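TRNA nucleotidyl transferase-related protein (Thermotoga maritima, PDB 3H38) probably adds the CCA end to tRNA, the chain here being the C-terminal piece of a longer protein, with the nucleotidyltransferase head and helical region. Local coordinates at residues 275-280 against 343-348. Residues are numbered along the deposited sequence; the frame is centred on the assembly and turned at random.
Sequences GEVDRF and VSNETI
E346 reaches across to the backbone of V277 and D278, a worked example of how an acidic side chain in the first turn of one helix can hold the loop that leads into another. E346 CB is still 5.0 Å from D278 O, and the approach begins at E346 CG, which comes within 3.7 Å of that same carbonyl oxygen. The chain then bends (chi2 72°) instead of running extended, and this kink turns the carboxylate toward the loop, with E346 CD 4.0 Å from D278 N. At the tip, E346 OE2 accepts the hydrogen bond from D278 N (2.9 Å). The donor meets OE2 on its anti side, 23° out of the carboxylate plane, and the N-H...O angle of 143° is some way from straight. E346 OE2 also sits 3.6 Å from V277 CA. The contact belongs to the all-helical part of this class II enzyme, away from the nucleotide and magnesium sites: the loop joining helices 254-274 and 279-287 meets the start of helix 345-352. D278 is the N-cap of helix 279-287, its OD2 accepting weak bonds from F280 N and Y281 N, while S344 OG caps the other helix through T347 N. The start of helix 279-287 may offset part of the charge on D278; as two like charges, D278 OD2 and E346 OE2 stand 5.9 Å apart. E346 also touches Y281 and H285 of helix 279-287. Without the carboxylate, as with an alanine here, D278 N would probably lose this acceptor and the loop would be freer to shift against the helix. Nearer G275, V277 CG2 rests 3.9 Å from N345 CB, and V277 also touches V270 and E271 of helix 254-274.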
ATOM      1  N   GLY A 275      -6.398 -13.584   9.274  1.00 56.99           N
ATOM      2  CA  GLY A 275      -6.999 -13.042   8.065  1.00 59.22           C
ATOM      3  C   GLY A 275      -6.316 -11.787   7.555  1.00 69.92           C
ATOM      4  O   GLY A 275      -5.239 -11.426   8.027  1.00 74.72           O
ATOM      5  N   GLU A 276      -6.970 -11.077   6.646  1.00 72.40           N
ATOM      6  CA  GLU A 276      -6.405  -9.895   6.011  1.00 78.39           C
ATOM      7  C   GLU A 276      -6.104  -8.767   6.986  1.00 72.55           C
ATOM      8  O   GLU A 276      -6.873  -8.495   7.877  1.00 68.36           O
ATOM      9  CB  GLU A 276      -7.326  -9.386   4.881  1.00 92.00           C
ATOM     10  CG  GLU A 276      -7.098 -10.053   3.491  1.00106.24           C
ATOM     11  CD  GLU A 276      -7.635  -9.248   2.269  1.00115.26           C
ATOM     12  OE1 GLU A 276      -8.855  -8.945   2.199  1.00113.06           O
ATOM     13  OE2 GLU A 276      -6.832  -8.947   1.352  1.00120.33           O
ATOM     14  N   VAL A 277      -4.975  -8.104   6.794  1.00 64.32           N
ATOM     15  CA  VAL A 277      -4.611  -6.975   7.640  1.00 62.34           C
ATOM     16  C   VAL A 277      -4.421  -5.711   6.795  1.00 65.94           C
ATOM     17  O   VAL A 277      -3.519  -5.653   5.956  1.00 73.95           O
ATOM     18  CB  VAL A 277      -3.313  -7.259   8.431  1.00 59.08           C
ATOM     19  CG1 VAL A 277      -2.586  -5.959   8.772  1.00 63.35           C
ATOM     20  CG2 VAL A 277      -3.610  -8.065   9.690  1.00 52.96           C
ATOM     21  N   ASP A 278      -5.272  -4.710   7.007  1.00 52.64           N
ATOM     22  CA  ASP A 278      -5.068  -3.417   6.366  1.00 51.39           C
ATOM     23  C   ASP A 278      -3.852  -2.726   6.982  1.00 48.06           C
ATOM     24  O   ASP A 278      -3.900  -2.228   8.112  1.00 50.93           O
ATOM     25  CB  ASP A 278      -6.310  -2.530   6.470  1.00 55.35           C
ATOM     26  CG  ASP A 278      -6.135  -1.194   5.756  1.00 62.70           C
ATOM     27  OD1 ASP A 278      -7.155  -0.558   5.416  1.00 62.44           O
ATOM     28  OD2 ASP A 278      -4.977  -0.771   5.540  1.00 66.76           O
ATOM     29  N   ARG A 279      -2.762  -2.696   6.225  1.00 42.78           N
ATOM     30  CA  ARG A 279      -1.504  -2.174   6.731  1.00 48.21           C
ATOM     31  C   ARG A 279      -1.539  -0.685   7.003  1.00 48.26           C
ATOM     32  O   ARG A 279      -0.850  -0.209   7.917  1.00 45.68           O
ATOM     33  CB  ARG A 279      -0.366  -2.512   5.783  1.00 48.30           C
ATOM     34  CG  ARG A 279      -0.317  -3.979   5.504  1.00 54.32           C
ATOM     35  CD  ARG A 279       1.037  -4.423   5.062  1.00 56.64           C
ATOM     36  NE  ARG A 279       0.968  -5.817   4.654  1.00 69.33           N
ATOM     37  CZ  ARG A 279       1.948  -6.457   4.032  1.00 78.91           C
ATOM     38  NH1 ARG A 279       1.781  -7.730   3.686  1.00 80.51           N
ATOM     39  NH2 ARG A 279       3.085  -5.821   3.753  1.00 79.40           N
ATOM     40  N   PHE A 280      -2.336   0.042   6.217  1.00 33.82           N
ATOM     41  CA  PHE A 280      -2.490   1.474   6.416  1.00 32.01           C
ATOM     42  C   PHE A 280      -3.000   1.763   7.851  1.00 35.54           C
ATOM     43  O   PHE A 280      -2.458   2.608   8.557  1.00 33.73           O
ATOM     44  CB  PHE A 280      -3.418   2.076   5.344  1.00 30.12           C
ATOM     45  CG  PHE A 280      -3.680   3.554   5.521  1.00 28.15           C
ATOM     46  CD1 PHE A 280      -2.638   4.470   5.469  1.00 31.51           C
ATOM     47  CD2 PHE A 280      -4.967   4.024   5.727  1.00 24.67           C
ATOM     48  CE1 PHE A 280      -2.872   5.836   5.641  1.00 30.57           C
ATOM     49  CE2 PHE A 280      -5.213   5.385   5.896  1.00 32.92           C
ATOM     50  CZ  PHE A 280      -4.149   6.294   5.861  1.00 28.17           C
ATOM     51  N   VAL A 343     -11.703  -7.966  18.834  1.00 51.55           N
ATOM     52  CA  VAL A 343     -11.068  -6.777  18.313  1.00 45.69           C
ATOM     53  C   VAL A 343     -10.604  -6.989  16.888  1.00 43.41           C
ATOM     54  O   VAL A 343     -10.463  -8.127  16.418  1.00 38.78           O
ATOM     55  CB  VAL A 343      -9.854  -6.374  19.186  1.00 46.81           C
ATOM     56  CG1 VAL A 343     -10.294  -6.068  20.619  1.00 35.85           C
ATOM     57  CG2 VAL A 343      -8.790  -7.486  19.168  1.00 32.54           C
ATOM     58  N   SER A 344     -10.369  -5.877  16.201  1.00 46.29           N
ATOM     59  CA  SER A 344      -9.867  -5.910  14.840  1.00 44.73           C
ATOM     60  C   SER A 344      -8.490  -6.553  14.796  1.00 50.22           C
ATOM     61  O   SER A 344      -7.710  -6.454  15.745  1.00 59.46           O
ATOM     62  CB  SER A 344      -9.762  -4.488  14.292  1.00 41.30           C
ATOM     63  OG  SER A 344      -8.621  -3.828  14.809  1.00 38.42           O
ATOM     64  N   ASN A 345      -8.199  -7.214  13.685  1.00 50.03           N
ATOM     65  CA  ASN A 345      -6.844  -7.657  13.393  1.00 42.48           C
ATOM     66  C   ASN A 345      -5.831  -6.546  13.590  1.00 42.65           C
ATOM     67  O   ASN A 345      -4.715  -6.785  14.037  1.00 44.73           O
ATOM     68  CB  ASN A 345      -6.760  -8.123  11.947  1.00 44.11           C
ATOM     69  CG  ASN A 345      -7.454  -9.440  11.723  1.00 52.52           C
ATOM     70  OD1 ASN A 345      -7.272 -10.072  10.680  1.00 54.16           O
ATOM     71  ND2 ASN A 345      -8.253  -9.872  12.706  1.00 48.58           N
ATOM     72  N   GLU A 346      -6.219  -5.325  13.227  1.00 44.52           N
ATOM     73  CA  GLU A 346      -5.304  -4.196  13.307  1.00 46.62           C
ATOM     74  C   GLU A 346      -4.936  -3.908  14.760  1.00 47.20           C
ATOM     75  O   GLU A 346      -3.769  -3.633  15.071  1.00 43.99           O
ATOM     76  CB  GLU A 346      -5.889  -2.960  12.610  1.00 50.85           C
ATOM     77  CG  GLU A 346      -5.889  -3.068  11.082  1.00 54.57           C
ATOM     78  CD  GLU A 346      -6.928  -4.050  10.556  1.00 57.14           C
ATOM     79  OE1 GLU A 346      -8.038  -4.111  11.120  1.00 60.98           O
ATOM     80  OE2 GLU A 346      -6.645  -4.760   9.570  1.00 64.28           O
ATOM     81  N   THR A 347      -5.936  -3.988  15.639  1.00 42.71           N
ATOM     82  CA  THR A 347      -5.729  -3.814  17.065  1.00 46.23           C
ATOM     83  C   THR A 347      -4.773  -4.889  17.576  1.00 41.88           C
ATOM     84  O   THR A 347      -3.968  -4.652  18.476  1.00 30.29           O
ATOM     85  CB  THR A 347      -7.054  -3.916  17.845  1.00 48.47           C
ATOM     86  OG1 THR A 347      -7.849  -2.751  17.600  1.00 48.89           O
ATOM     87  CG2 THR A 347      -6.784  -4.033  19.356  1.00 46.10           C
ATOM     88  N   ILE A 348      -4.870  -6.073  16.992  1.00 42.37           N
ATOM     89  CA  ILE A 348      -4.029  -7.176  17.430  1.00 51.12           C
ATOM     90  C   ILE A 348      -2.589  -6.821  17.140  1.00 45.99           C
ATOM     91  O   ILE A 348      -1.751  -6.813  18.046  1.00 42.44           O
ATOM     92  CB  ILE A 348      -4.399  -8.490  16.721  1.00 54.12           C
ATOM     93  CG1 ILE A 348      -5.643  -9.111  17.366  1.00 50.81           C
ATOM     94  CG2 ILE A 348      -3.240  -9.457  16.751  1.00 50.64           C
ATOM     95  CD1 ILE A 348      -6.029 -10.438  16.775  1.00 52.19           C
TER